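Local coordinates for cell division control protein Cdc48 (Mycobacterium smegmatis, PDB 5E7P) that probably binds and hydrolyses ATP as a Cdc48-type AAA ATPase, with ADP held at two nucleotide sites, at residues 246-251 / 262-267; 350-355 / 361-366; 395-400 / 421-426; 480-485 / 532-537; 702-707 / 716-721. All coordinates share one frame; numbering follows the deposited sequence.

Contact 1: residues 246-251 / 262-267; sequences RLSLDE and PHLGVL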
# COMPACT_ATOMS: atom_id res chain seq x y z
N ARG A 246 -5.56 29.11 -2.79
CA ARG A 246 -5.36 30.55 -2.90
C ARG A 246 -6.42 31.21 -3.76
O ARG A 246 -6.92 32.28 -3.43
CB ARG A 246 -3.95 30.86 -3.40
CG ARG A 246 -2.87 30.37 -2.44
CD ARG A 246 -1.49 30.95 -2.74
NE ARG A 246 -0.55 30.59 -1.68
CZ ARG A 246 -0.39 31.28 -0.56
NH1 ARG A 246 -1.11 32.38 -0.35
NH2 ARG A 246 0.48 30.88 0.36
N LEU A 247 -6.79 30.56 -4.87
CA LEU A 247 -7.84 31.08 -5.74
C LEU A 247 -9.17 31.13 -5.01
O LEU A 247 -9.91 32.11 -5.10
CB LEU A 247 -7.97 30.22 -6.99
CG LEU A 247 -6.84 30.34 -8.01
CD1 LEU A 247 -7.06 29.35 -9.14
CD2 LEU A 247 -6.74 31.75 -8.56
N SER A 248 -9.48 30.07 -4.27
CA SER A 248 -10.74 29.98 -3.55
C SER A 248 -10.81 30.96 -2.38
O SER A 248 -11.80 31.66 -2.22
CB SER A 248 -10.97 28.56 -3.05
OG SER A 248 -12.19 28.47 -2.33
N LEU A 249 -9.75 31.02 -1.59
CA LEU A 249 -9.77 31.78 -0.34
C LEU A 249 -9.23 33.21 -0.45
O LEU A 249 -9.69 34.09 0.26
CB LEU A 249 -9.00 31.03 0.75
CG LEU A 249 -9.51 29.65 1.13
CD1 LEU A 249 -8.69 29.06 2.26
CD2 LEU A 249 -10.99 29.71 1.50
N ASP A 250 -8.26 33.43 -1.34
CA ASP A 250 -7.58 34.72 -1.40
C ASP A 250 -7.92 35.58 -2.62
O ASP A 250 -7.95 36.81 -2.52
CB ASP A 250 -6.06 34.52 -1.32
CG ASP A 250 -5.64 33.88 -0.02
OD1 ASP A 250 -6.40 34.00 0.97
OD2 ASP A 250 -4.56 33.26 0.03
N GLU A 251 -8.19 34.95 -3.76
CA GLU A 251 -8.51 35.69 -4.98
C GLU A 251 -9.83 35.24 -5.59
O GLU A 251 -9.86 34.75 -6.72
CB GLU A 251 -7.38 35.51 -6.00
CG GLU A 251 -5.99 35.76 -5.43
CD GLU A 251 -4.88 35.20 -6.31
OE1 GLU A 251 -4.99 35.30 -7.55
OE2 GLU A 251 -3.90 34.65 -5.75
N PRO A 262 -16.55 29.50 -6.40
CA PRO A 262 -15.64 29.94 -5.34
C PRO A 262 -15.39 28.85 -4.29
O PRO A 262 -14.40 28.92 -3.57
CB PRO A 262 -16.39 31.11 -4.71
CG PRO A 262 -17.83 30.77 -4.91
CD PRO A 262 -17.89 30.09 -6.26
N HIS A 263 -16.29 27.87 -4.21
CA HIS A 263 -16.17 26.81 -3.21
C HIS A 263 -15.05 25.83 -3.55
O HIS A 263 -14.67 25.69 -4.71
CB HIS A 263 -17.50 26.08 -3.06
CG HIS A 263 -18.67 26.99 -2.82
ND1 HIS A 263 -18.66 27.97 -1.85
CD2 HIS A 263 -19.88 27.06 -3.42
CE1 HIS A 263 -19.81 28.61 -1.87
NE2 HIS A 263 -20.57 28.08 -2.81
N LEU A 264 -14.54 25.14 -2.53
CA LEU A 264 -13.44 24.22 -2.74
C LEU A 264 -13.50 23.00 -1.81
O LEU A 264 -13.42 23.13 -0.59
CB LEU A 264 -12.10 24.93 -2.55
CG LEU A 264 -10.85 24.08 -2.83
CD1 LEU A 264 -10.84 23.61 -4.27
CD2 LEU A 264 -9.59 24.86 -2.50
N GLY A 265 -13.65 21.83 -2.41
CA GLY A 265 -13.61 20.57 -1.69
C GLY A 265 -12.64 19.64 -2.38
O GLY A 265 -12.77 19.38 -3.58
N VAL A 266 -11.66 19.13 -1.64
CA VAL A 266 -10.61 18.31 -2.24
C VAL A 266 -10.42 16.98 -1.53
O VAL A 266 -10.29 16.93 -0.31
CB VAL A 266 -9.25 19.06 -2.24
CG1 VAL A 266 -8.20 18.24 -2.97
CG2 VAL A 266 -9.40 20.44 -2.86
N LEU A 267 -10.41 15.89 -2.30
CA LEU A 267 -10.05 14.58 -1.78
C LEU A 267 -8.65 14.18 -2.23
O LEU A 267 -8.40 13.97 -3.41
CB LEU A 267 -11.06 13.52 -2.22
CG LEU A 267 -10.79 12.10 -1.70
CD1 LEU A 267 -10.79 12.06 -0.17
CD2 LEU A 267 -11.78 11.10 -2.27
O HOH W 1 -13.33 31.84 -4.11
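S248 lies over the backbone at P262 and the CB of L264, with both of its side-chain atoms in use. Its OG donates to P262 O at 2.6 Å, and the approach is nearly head-on, with a C=O...OG angle of 165°. Turning OG anti to the backbone N (chi1 179°) swings the hydroxyl out from the helix toward this carbonyl. Van der Waals contacts run alongside: S248 CB lies 3.8 Å from L264 CB and 4.0 Å from L264 CD2. L264 then continues past the serine onto W244 and L245, so one leucine packs along about one turn of helix 237-249. The joint ties the end of that helix to the lead-in of strand 265-269, the strand that in the P-loop NTPase fold leads into the phosphate-binding loop, here holding G273 to K276. At the outer margin, P262 keeps its ring near solvent. On the far side of the helix, D250 OD2 forms salt bridges with R246 and with R287.

Contact 2: residues 350-355 / 361-366; sequences AELRKA and VAFIAT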
# COMPACT_ATOMS: atom_id res chain seq x y z
N ALA A 350 -24.33 16.18 5.22
CA ALA A 350 -25.09 17.42 5.22
C ALA A 350 -24.32 18.53 5.93
O ALA A 350 -24.39 19.69 5.53
CB ALA A 350 -26.45 17.22 5.86
N GLU A 351 -23.60 18.17 6.99
CA GLU A 351 -22.77 19.13 7.71
C GLU A 351 -21.58 19.59 6.87
O GLU A 351 -21.28 20.78 6.81
CB GLU A 351 -22.29 18.54 9.04
CG GLU A 351 -23.35 18.53 10.13
CD GLU A 351 -23.84 19.93 10.48
OE1 GLU A 351 -23.00 20.82 10.73
OE2 GLU A 351 -25.07 20.14 10.50
N LEU A 352 -20.90 18.64 6.23
CA LEU A 352 -19.78 18.95 5.34
C LEU A 352 -20.24 19.84 4.19
O LEU A 352 -19.58 20.81 3.85
CB LEU A 352 -19.16 17.67 4.78
CG LEU A 352 -18.50 16.67 5.73
CD1 LEU A 352 -17.82 15.55 4.95
CD2 LEU A 352 -17.50 17.37 6.65
N ARG A 353 -21.38 19.48 3.60
CA ARG A 353 -21.95 20.24 2.50
C ARG A 353 -22.24 21.68 2.92
O ARG A 353 -22.03 22.63 2.15
CB ARG A 353 -23.23 19.55 2.01
CG ARG A 353 -23.73 20.05 0.66
CD ARG A 353 -24.90 19.21 0.16
NE ARG A 353 -24.55 17.80 0.04
CZ ARG A 353 -25.07 16.83 0.78
NH1 ARG A 353 -25.98 17.12 1.71
NH2 ARG A 353 -24.69 15.57 0.59
N LYS A 354 -22.71 21.84 4.15
CA LYS A 354 -22.95 23.15 4.74
C LYS A 354 -21.64 23.93 4.87
O LYS A 354 -21.60 25.15 4.66
CB LYS A 354 -23.62 23.00 6.11
CG LYS A 354 -23.56 24.24 6.99
CD LYS A 354 -24.10 23.94 8.38
CE LYS A 354 -23.80 25.07 9.35
NZ LYS A 354 -24.40 26.37 8.93
N ALA A 355 -20.57 23.22 5.21
CA ALA A 355 -19.26 23.85 5.35
C ALA A 355 -18.71 24.32 4.00
O ALA A 355 -18.21 25.44 3.89
CB ALA A 355 -18.28 22.89 6.02
N VAL A 361 -14.44 29.32 3.56
CA VAL A 361 -14.20 27.98 4.09
C VAL A 361 -13.85 27.00 2.97
O VAL A 361 -14.52 26.96 1.93
CB VAL A 361 -15.43 27.45 4.87
CG1 VAL A 361 -15.25 25.98 5.23
CG2 VAL A 361 -15.67 28.29 6.12
N ALA A 362 -12.81 26.21 3.18
CA ALA A 362 -12.43 25.17 2.23
C ALA A 362 -12.37 23.81 2.93
O ALA A 362 -12.10 23.73 4.13
CB ALA A 362 -11.10 25.49 1.58
N PHE A 363 -12.63 22.74 2.17
CA PHE A 363 -12.66 21.40 2.74
C PHE A 363 -11.66 20.47 2.06
O PHE A 363 -11.68 20.29 0.84
CB PHE A 363 -14.08 20.82 2.64
CG PHE A 363 -14.19 19.39 3.11
CD1 PHE A 363 -13.87 19.05 4.41
CD2 PHE A 363 -14.64 18.41 2.25
CE1 PHE A 363 -13.98 17.74 4.85
CE2 PHE A 363 -14.76 17.10 2.68
CZ PHE A 363 -14.42 16.76 3.98
N ILE A 364 -10.78 19.88 2.87
CA ILE A 364 -9.81 18.91 2.37
C ILE A 364 -9.86 17.62 3.19
O ILE A 364 -9.81 17.66 4.41
CB ILE A 364 -8.37 19.46 2.41
CG1 ILE A 364 -8.26 20.75 1.59
CG2 ILE A 364 -7.39 18.42 1.90
CD1 ILE A 364 -6.91 21.41 1.70
N ALA A 365 -9.96 16.49 2.50
CA ALA A 365 -9.94 15.20 3.17
C ALA A 365 -8.94 14.26 2.50
O ALA A 365 -8.69 14.35 1.30
CB ALA A 365 -11.32 14.58 3.16
N THR A 366 -8.37 13.36 3.29
CA THR A 366 -7.43 12.38 2.76
C THR A 366 -7.99 10.96 2.87
O THR A 366 -8.89 10.69 3.66
CB THR A 366 -6.07 12.43 3.47
OG1 THR A 366 -6.26 12.18 4.87
CG2 THR A 366 -5.41 13.79 3.29
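L352 meets F363 with both branches of its isobutyl group at the far end of the phenyl ring. CD1 lies 3.7 Å from F363 CZ, and CD2 lies 4.0 Å from F363 CE1, so the two methyls share the outer ring carbons. The side chains approach on a slant, and the leucine meets the ring through these methyl tips. F363 gets there because its CG stands anti to the backbone N (chi1 176°), which sends the ring out from the strand toward the helix. L323 of the neighbouring strand touches both residues, and F363 also reaches V382 and C383, extending the apolar cluster.

Between A355 and V361 the side chains fit more loosely, coming no closer than 4.4 Å, CB to CG1. V361 CG1 lies instead beside the A355 carbonyl, 3.3 Å from its O. No hydrogen bond crosses between the segments. The solvent side of the helix carries K354, exposed, and R353, partly so; E351 is flanked by V309, T310 and V313 of helix 302-319. I364 and T366 face the other side of the sheet, toward helix 276-283. The arrangement is the beta-alpha-beta crossover of strand 321-326, helix 344-356 and strand 361-366, a building unit of the P-loop NTPase core.

Contact 3: residues 395-400 / 421-426; sequences TARRSL and HTPGFV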
# COMPACT_ATOMS: atom_id res chain seq x y z
N THR A 395 15.47 8.78 -6.21
CA THR A 395 15.92 10.15 -5.97
C THR A 395 15.11 10.81 -4.85
O THR A 395 15.68 11.39 -3.92
CB THR A 395 15.81 11.01 -7.24
OG1 THR A 395 16.52 10.38 -8.31
CG2 THR A 395 16.38 12.39 -6.99
N ALA A 396 13.79 10.71 -4.95
CA ALA A 396 12.90 11.26 -3.94
C ALA A 396 13.14 10.63 -2.57
O ALA A 396 13.06 11.31 -1.55
CB ALA A 396 11.45 11.10 -4.37
N ARG A 397 13.43 9.33 -2.56
CA ARG A 397 13.70 8.63 -1.31
C ARG A 397 14.96 9.16 -0.63
O ARG A 397 15.00 9.29 0.60
CB ARG A 397 13.79 7.12 -1.53
CG ARG A 397 12.47 6.48 -1.94
CD ARG A 397 12.47 4.97 -1.74
NE ARG A 397 13.43 4.28 -2.60
CZ ARG A 397 13.19 3.91 -3.85
NH1 ARG A 397 12.02 4.19 -4.42
NH2 ARG A 397 14.11 3.28 -4.55
N ARG A 398 15.98 9.47 -1.41
CA ARG A 398 17.20 10.04 -0.86
C ARG A 398 16.94 11.42 -0.28
O ARG A 398 17.49 11.78 0.76
CB ARG A 398 18.32 10.09 -1.91
CG ARG A 398 19.58 10.78 -1.42
CD ARG A 398 20.80 10.39 -2.22
NE ARG A 398 22.01 11.00 -1.68
CZ ARG A 398 23.25 10.66 -2.03
NH1 ARG A 398 23.45 9.70 -2.93
NH2 ARG A 398 24.29 11.27 -1.47
N SER A 399 16.08 12.19 -0.95
CA SER A 399 15.67 13.50 -0.46
C SER A 399 14.97 13.38 0.89
O SER A 399 15.19 14.19 1.79
CB SER A 399 14.76 14.20 -1.46
OG SER A 399 15.46 14.60 -2.62
N LEU A 400 14.12 12.37 1.02
CA LEU A 400 13.39 12.15 2.26
C LEU A 400 14.31 11.74 3.40
O LEU A 400 14.17 12.23 4.53
CB LEU A 400 12.30 11.09 2.04
CG LEU A 400 11.15 11.52 1.13
CD1 LEU A 400 10.23 10.35 0.83
CD2 LEU A 400 10.37 12.67 1.75
N HIS A 421 17.90 0.71 -2.33
CA HIS A 421 17.49 -0.59 -1.80
C HIS A 421 16.17 -0.53 -1.04
O HIS A 421 15.85 -1.42 -0.25
CB HIS A 421 18.59 -1.19 -0.92
CG HIS A 421 19.74 -1.76 -1.70
ND1 HIS A 421 20.53 -0.99 -2.52
CD2 HIS A 421 20.21 -3.02 -1.79
CE1 HIS A 421 21.45 -1.75 -3.08
NE2 HIS A 421 21.28 -2.99 -2.65
N THR A 422 15.39 0.52 -1.29
CA THR A 422 14.07 0.63 -0.69
C THR A 422 12.95 0.95 -1.68
O THR A 422 12.16 1.86 -1.44
CB THR A 422 14.04 1.71 0.42
OG1 THR A 422 14.56 2.94 -0.09
CG2 THR A 422 14.86 1.27 1.62
N PRO A 423 12.86 0.21 -2.80
CA PRO A 423 11.72 0.52 -3.67
C PRO A 423 10.42 0.06 -3.00
O PRO A 423 10.44 -0.89 -2.21
CB PRO A 423 12.01 -0.31 -4.92
CG PRO A 423 12.77 -1.49 -4.41
CD PRO A 423 13.62 -0.96 -3.28
N GLY A 424 9.32 0.74 -3.31
CA GLY A 424 8.05 0.43 -2.68
C GLY A 424 7.91 1.04 -1.30
O GLY A 424 6.87 0.88 -0.65
N PHE A 425 8.95 1.73 -0.85
CA PHE A 425 8.93 2.39 0.45
C PHE A 425 8.26 3.76 0.39
O PHE A 425 8.24 4.41 -0.66
CB PHE A 425 10.35 2.56 1.00
CG PHE A 425 10.83 1.38 1.79
CD1 PHE A 425 10.91 0.13 1.22
CD2 PHE A 425 11.23 1.54 3.11
CE1 PHE A 425 11.37 -0.95 1.95
CE2 PHE A 425 11.68 0.47 3.85
CZ PHE A 425 11.76 -0.78 3.27
N VAL A 426 7.71 4.20 1.52
CA VAL A 426 7.18 5.55 1.65
C VAL A 426 7.90 6.25 2.79
O VAL A 426 8.71 5.63 3.48
CB VAL A 426 5.66 5.56 1.92
CG1 VAL A 426 4.93 4.90 0.77
CG2 VAL A 426 5.36 4.85 3.23
O HOH W 2 8.87 4.15 -3.15
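R397 lays one face of its guanidinium on the backbone at T422 and P423. T422 O stands 2.9 Å above the plane and P423 CA 3.6 Å above it, both displaced toward the rim. The contact is over the face, not through an N-H: NE lies 3.0 Å from T422 O, but the angle is too poor for a hydrogen bond. A bend at chi3 (-65°) turns the group to lie over the loop.

The polar ends find partners in helix 415-420, just before the loop: R397 NH2 bonds to A419 O, and T422 OG1 to I418 O and A419 O. Helix 394-404 and the loop joining helices 415-420 and 427-448 follow strand 385-388, consistent with the helical lid of an AAA module. M403, L404, V427 and A428 of these helices line the first ADP pocket.

Carbon contact comes from R397 CD, 4.2 Å from F425 CB. Within the loop, T422 CB lies over one face of the F425 ring, and a type II turn bonds F425 N to T422 O at 3.3 Å, with G424 at positive phi.

Contact 4: residues 480-485 / 532-537; sequences GSVTLD and KTFVVR. With ADP (adenosine-5'-diphosphate), chain D.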
# COMPACT_ATOMS: atom_id res chain seq x y z
N GLY A 480 3.42 -0.63 -4.95
CA GLY A 480 4.73 -0.75 -4.34
C GLY A 480 5.02 -2.13 -3.78
O GLY A 480 6.16 -2.43 -3.43
N SER A 481 4.00 -2.98 -3.70
CA SER A 481 4.16 -4.33 -3.17
C SER A 481 4.91 -5.21 -4.16
O SER A 481 5.59 -6.16 -3.77
CB SER A 481 2.81 -4.95 -2.82
OG SER A 481 2.05 -5.22 -3.98
N VAL A 482 4.78 -4.90 -5.44
CA VAL A 482 5.46 -5.65 -6.49
C VAL A 482 6.45 -4.77 -7.24
O VAL A 482 6.10 -3.67 -7.67
CB VAL A 482 4.45 -6.23 -7.50
CG1 VAL A 482 5.18 -7.02 -8.57
CG2 VAL A 482 3.44 -7.10 -6.79
N THR A 483 7.67 -5.25 -7.40
CA THR A 483 8.67 -4.56 -8.20
C THR A 483 9.11 -5.45 -9.36
O THR A 483 8.84 -6.64 -9.36
CB THR A 483 9.91 -4.18 -7.36
OG1 THR A 483 10.72 -5.33 -7.15
CG2 THR A 483 9.49 -3.59 -6.02
N LEU A 484 9.80 -4.86 -10.34
CA LEU A 484 10.20 -5.60 -11.54
C LEU A 484 11.11 -6.79 -11.25
O LEU A 484 11.17 -7.73 -12.04
CB LEU A 484 10.87 -4.67 -12.56
CG LEU A 484 9.93 -3.73 -13.32
CD1 LEU A 484 10.70 -2.82 -14.25
CD2 LEU A 484 8.90 -4.53 -14.11
N ASP A 485 11.80 -6.75 -10.12
CA ASP A 485 12.68 -7.84 -9.71
C ASP A 485 11.88 -9.08 -9.31
O ASP A 485 12.33 -10.21 -9.51
CB ASP A 485 13.59 -7.41 -8.56
N LYS A 532 0.28 -10.50 -17.31
CA LYS A 532 -0.17 -9.27 -17.94
C LYS A 532 -0.62 -8.23 -16.91
O LYS A 532 -0.45 -7.03 -17.12
CB LYS A 532 -1.29 -9.54 -18.95
CG LYS A 532 -2.30 -10.57 -18.49
CD LYS A 532 -3.56 -10.51 -19.33
CE LYS A 532 -4.41 -9.31 -18.96
NZ LYS A 532 -4.97 -9.43 -17.58
N THR A 533 -1.17 -8.68 -15.79
CA THR A 533 -1.51 -7.78 -14.69
C THR A 533 -0.33 -7.60 -13.75
O THR A 533 -0.03 -6.49 -13.29
CB THR A 533 -2.75 -8.28 -13.92
OG1 THR A 533 -3.92 -8.13 -14.73
CG2 THR A 533 -2.94 -7.49 -12.63
N PHE A 534 0.36 -8.71 -13.47
CA PHE A 534 1.49 -8.72 -12.55
C PHE A 534 2.58 -7.72 -12.94
O PHE A 534 3.10 -6.99 -12.10
CB PHE A 534 2.08 -10.14 -12.48
CG PHE A 534 3.06 -10.34 -11.37
CD1 PHE A 534 2.76 -9.94 -10.08
CD2 PHE A 534 4.28 -10.95 -11.60
CE1 PHE A 534 3.66 -10.13 -9.05
CE2 PHE A 534 5.18 -11.15 -10.58
CZ PHE A 534 4.87 -10.73 -9.30
N VAL A 535 2.91 -7.68 -14.23
CA VAL A 535 3.97 -6.81 -14.71
C VAL A 535 3.58 -5.32 -14.66
O VAL A 535 4.44 -4.46 -14.48
CB VAL A 535 4.44 -7.20 -16.13
CG1 VAL A 535 3.40 -6.82 -17.18
CG2 VAL A 535 5.78 -6.57 -16.44
N VAL A 536 2.29 -5.03 -14.79
CA VAL A 536 1.81 -3.65 -14.71
C VAL A 536 1.96 -3.12 -13.28
O VAL A 536 2.34 -1.97 -13.07
CB VAL A 536 0.33 -3.54 -15.13
CG1 VAL A 536 -0.20 -2.14 -14.90
CG2 VAL A 536 0.18 -3.91 -16.59
N ARG A 537 1.67 -3.98 -12.31
CA ARG A 537 1.81 -3.60 -10.91
C ARG A 537 3.27 -3.39 -10.54
O ARG A 537 3.60 -2.54 -9.71
CB ARG A 537 1.18 -4.67 -10.00
CG ARG A 537 -0.34 -4.63 -10.00
CD ARG A 537 -0.91 -5.87 -9.33
NE ARG A 537 -2.36 -5.82 -9.20
CZ ARG A 537 -3.10 -6.87 -8.84
NH1 ARG A 537 -4.42 -6.75 -8.73
NH2 ARG A 537 -2.52 -8.03 -8.58
PB ADP D . -4.09 -12.80 -15.17
O1B ADP D . -4.47 -14.19 -14.71
O2B ADP D . -5.21 -11.80 -15.04
O3B ADP D . -3.37 -12.77 -16.50
PA ADP D . -1.42 -12.50 -14.16
O1A ADP D . -1.08 -13.21 -15.45
O2A ADP D . -0.79 -11.18 -13.83
O3A ADP D . -3.02 -12.32 -14.05
O5' ADP D . -1.03 -13.50 -12.95
C5' ADP D . -1.11 -13.08 -11.59
C4' ADP D . -0.21 -13.98 -10.75
O4' ADP D . 0.58 -14.84 -11.58
C3' ADP D . 0.77 -13.17 -9.91
O3' ADP D . 0.33 -13.09 -8.55
C2' ADP D . 2.09 -13.90 -10.01
O2' ADP D . 2.39 -14.55 -8.77
C1' ADP D . 1.93 -14.93 -11.11
N9 ADP D . 2.86 -14.58 -12.21
C8 ADP D . 2.49 -14.24 -13.46
N7 ADP D . 3.57 -13.97 -14.23
C5 ADP D . 4.67 -14.15 -13.47
C6 ADP D . 6.13 -14.03 -13.67
N6 ADP D . 6.64 -13.66 -14.87
N1 ADP D . 6.93 -14.29 -12.61
C2 ADP D . 6.43 -14.65 -11.42
N3 ADP D . 5.11 -14.78 -11.16
C4 ADP D . 4.19 -14.55 -12.13
O HOH W 3 3.09 -2.87 -6.85
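V482 and F534 cross on a slant, the valine pressing both methyls on one corner of the phenyl ring. CG1 lies 3.5 Å from F534 CE1 and CG2 3.8 Å from the same carbon. One face of the ring is given to ADP: C2' of the ribose sits 3.8 Å above the plane, over the ring centre. With its CG anti to the backbone N (chi1 -168°), F534 brings the ring between the V482 methyls and the ribose. Its backbone N donates to O2A of the alpha phosphate at 2.7 Å, while T533 N gives a weaker bond to the same oxygen. This is the end of the P-loop, where G529 and G531 also bind the nucleotide.

Farther along, L484 CD2 touches V535 CG2 at 4.4 Å. A water links the backbones, accepting from G480 N and V482 N and donating to R537 O at 2.9 Å; S541 OG bonds to both V482 O and R537 O. R537 turns its guanidinium away to E476. Loop 480-485 thus runs alongside the short helix 534-539, with V482 and L484 also on A538, while V535 packs on helix 491-506 and V536 on F583 of strand 580-585.

Contact 5: residues 702-707 / 716-721; sequences MTAMRR and AADVAK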
# COMPACT_ATOMS: atom_id res chain seq x y z
N MET A 702 6.84 -27.96 -0.94
CA MET A 702 5.94 -28.51 0.07
C MET A 702 6.01 -30.04 0.10
O MET A 702 5.98 -30.65 1.17
CB MET A 702 4.50 -28.04 -0.17
CG MET A 702 3.48 -28.65 0.79
SD MET A 702 3.76 -28.20 2.52
CE MET A 702 2.85 -26.67 2.64
N THR A 703 6.11 -30.65 -1.07
CA THR A 703 6.26 -32.09 -1.18
C THR A 703 7.53 -32.56 -0.47
O THR A 703 7.54 -33.60 0.18
CB THR A 703 6.27 -32.55 -2.66
OG1 THR A 703 5.00 -32.29 -3.26
CG2 THR A 703 6.56 -34.04 -2.76
N ALA A 704 8.59 -31.77 -0.59
CA ALA A 704 9.87 -32.10 0.03
C ALA A 704 9.85 -31.89 1.54
O ALA A 704 10.40 -32.70 2.29
CB ALA A 704 10.98 -31.28 -0.60
N MET A 705 9.21 -30.82 1.99
CA MET A 705 9.12 -30.52 3.41
C MET A 705 8.31 -31.59 4.15
O MET A 705 8.68 -32.00 5.25
CB MET A 705 8.49 -29.14 3.64
CG MET A 705 9.32 -27.97 3.12
SD MET A 705 10.81 -27.67 4.09
CE MET A 705 10.12 -27.01 5.61
N ARG A 706 7.22 -32.03 3.54
CA ARG A 706 6.38 -33.06 4.15
C ARG A 706 7.06 -34.43 4.13
O ARG A 706 6.92 -35.21 5.08
CB ARG A 706 5.02 -33.15 3.46
CG ARG A 706 4.15 -31.91 3.60
CD ARG A 706 2.70 -32.23 3.26
NE ARG A 706 1.88 -31.04 3.10
CZ ARG A 706 1.41 -30.31 4.11
NH1 ARG A 706 0.66 -29.24 3.86
NH2 ARG A 706 1.69 -30.64 5.36
N ARG A 707 7.79 -34.71 3.06
CA ARG A 707 8.49 -35.98 2.92
C ARG A 707 9.53 -36.17 4.02
O ARG A 707 9.47 -37.13 4.78
CB ARG A 707 9.17 -36.08 1.55
CG ARG A 707 10.02 -37.33 1.39
CD ARG A 707 10.67 -37.41 0.01
NE ARG A 707 11.31 -36.16 -0.37
CZ ARG A 707 12.45 -35.71 0.13
NH1 ARG A 707 13.09 -36.40 1.06
NH2 ARG A 707 12.95 -34.55 -0.28
N ALA A 716 14.18 -34.84 -7.53
CA ALA A 716 13.51 -35.00 -8.82
C ALA A 716 12.16 -35.69 -8.64
O ALA A 716 11.21 -35.42 -9.37
CB ALA A 716 14.39 -35.79 -9.78
N ALA A 717 12.09 -36.59 -7.66
CA ALA A 717 10.85 -37.29 -7.35
C ALA A 717 9.81 -36.33 -6.77
O ALA A 717 8.62 -36.46 -7.03
CB ALA A 717 11.11 -38.44 -6.39
N ASP A 718 10.29 -35.38 -5.97
CA ASP A 718 9.42 -34.36 -5.40
C ASP A 718 8.74 -33.55 -6.50
O ASP A 718 7.55 -33.26 -6.43
CB ASP A 718 10.21 -33.43 -4.48
CG ASP A 718 10.78 -34.15 -3.27
OD1 ASP A 718 10.20 -35.17 -2.85
OD2 ASP A 718 11.82 -33.69 -2.74
N VAL A 719 9.52 -33.19 -7.51
CA VAL A 719 9.00 -32.44 -8.65
C VAL A 719 8.05 -33.30 -9.46
O VAL A 719 7.00 -32.84 -9.90
CB VAL A 719 10.14 -31.92 -9.54
CG1 VAL A 719 9.58 -31.19 -10.75
CG2 VAL A 719 11.07 -31.00 -8.75
N ALA A 720 8.43 -34.57 -9.65
CA ALA A 720 7.61 -35.51 -10.40
C ALA A 720 6.24 -35.70 -9.76
O ALA A 720 5.22 -35.79 -10.45
CB ALA A 720 8.32 -36.85 -10.53
N LYS A 721 6.21 -35.77 -8.43
CA LYS A 721 4.96 -35.89 -7.70
C LYS A 721 4.15 -34.60 -7.78
O LYS A 721 2.94 -34.62 -7.95
CB LYS A 721 5.22 -36.25 -6.24
CG LYS A 721 3.95 -36.42 -5.42
CD LYS A 721 4.26 -36.80 -3.98
CE LYS A 721 2.98 -36.98 -3.17
NZ LYS A 721 3.26 -37.35 -1.76
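D718 OD2 is gripped by two donors, R707 NH2 at 2.8 Å and the backbone N of T715. The other carboxylate oxygen, OD1, takes R707 NE at 2.9 Å, so the arginine engages the acid side-on, one nitrogen to each oxygen. Each oxygen uses its syn lone pair toward the arginine, and the guanidinium and carboxylate planes lie only 9° apart, which makes this a nearly flat two-bond salt bridge. The bend of the arginine at chi3 (48°) turns its edge to the acid. D718 is buried here, and pairing with the cation would tend to stabilise its charged form. R707 NH2 has a further, weak bond to A711 O in the connecting loop.

Beside the bridge, methyl groups pack on the carboxylate and on the lysine chain. T703 sends its methyl across the gap, with CG2 lying 3.8 Å from K721 CD and the same distance from D718 OD1, while its OG1 bonds back to E699 O within its own helix. K721 runs fully extended, so its aliphatic chain crosses the threonine. A704 CB packs against the D718 carboxylate.

The segment axes approach to 9.1 Å at 120° between their directions. T715, the donor to D718 OD2, is the residue just before helix 716-725. The whole is a pair of steeply crossed helices joined by a short loop, in the AAA+ lid domain.

Contacts 1 and 2 serve one sheet: V266 N lies 2.7 Å from F363 O, a probable hydrogen bond between neighbouring strands. Contact 1 sets a helix against the lead-in to one strand, contact 2 against the neighbouring strand itself. Contact 2 is buried, has no hydrogen bond across it and rests mainly on apolar side chains; contact 1, only partly buried, depends on one hydroxyl. Contacts 3 and 4 are also buried and touch through P423 CG and T483 CG2, 4.2 Å apart. Contact 3 uses a guanidinium face near the first ADP site, whereas contact 4 uses a phenyl ring at the second. Contact 5 is remote, its centre about 64 Å from that of contact 1, and partly exposed; there helices are joined by charge pairing.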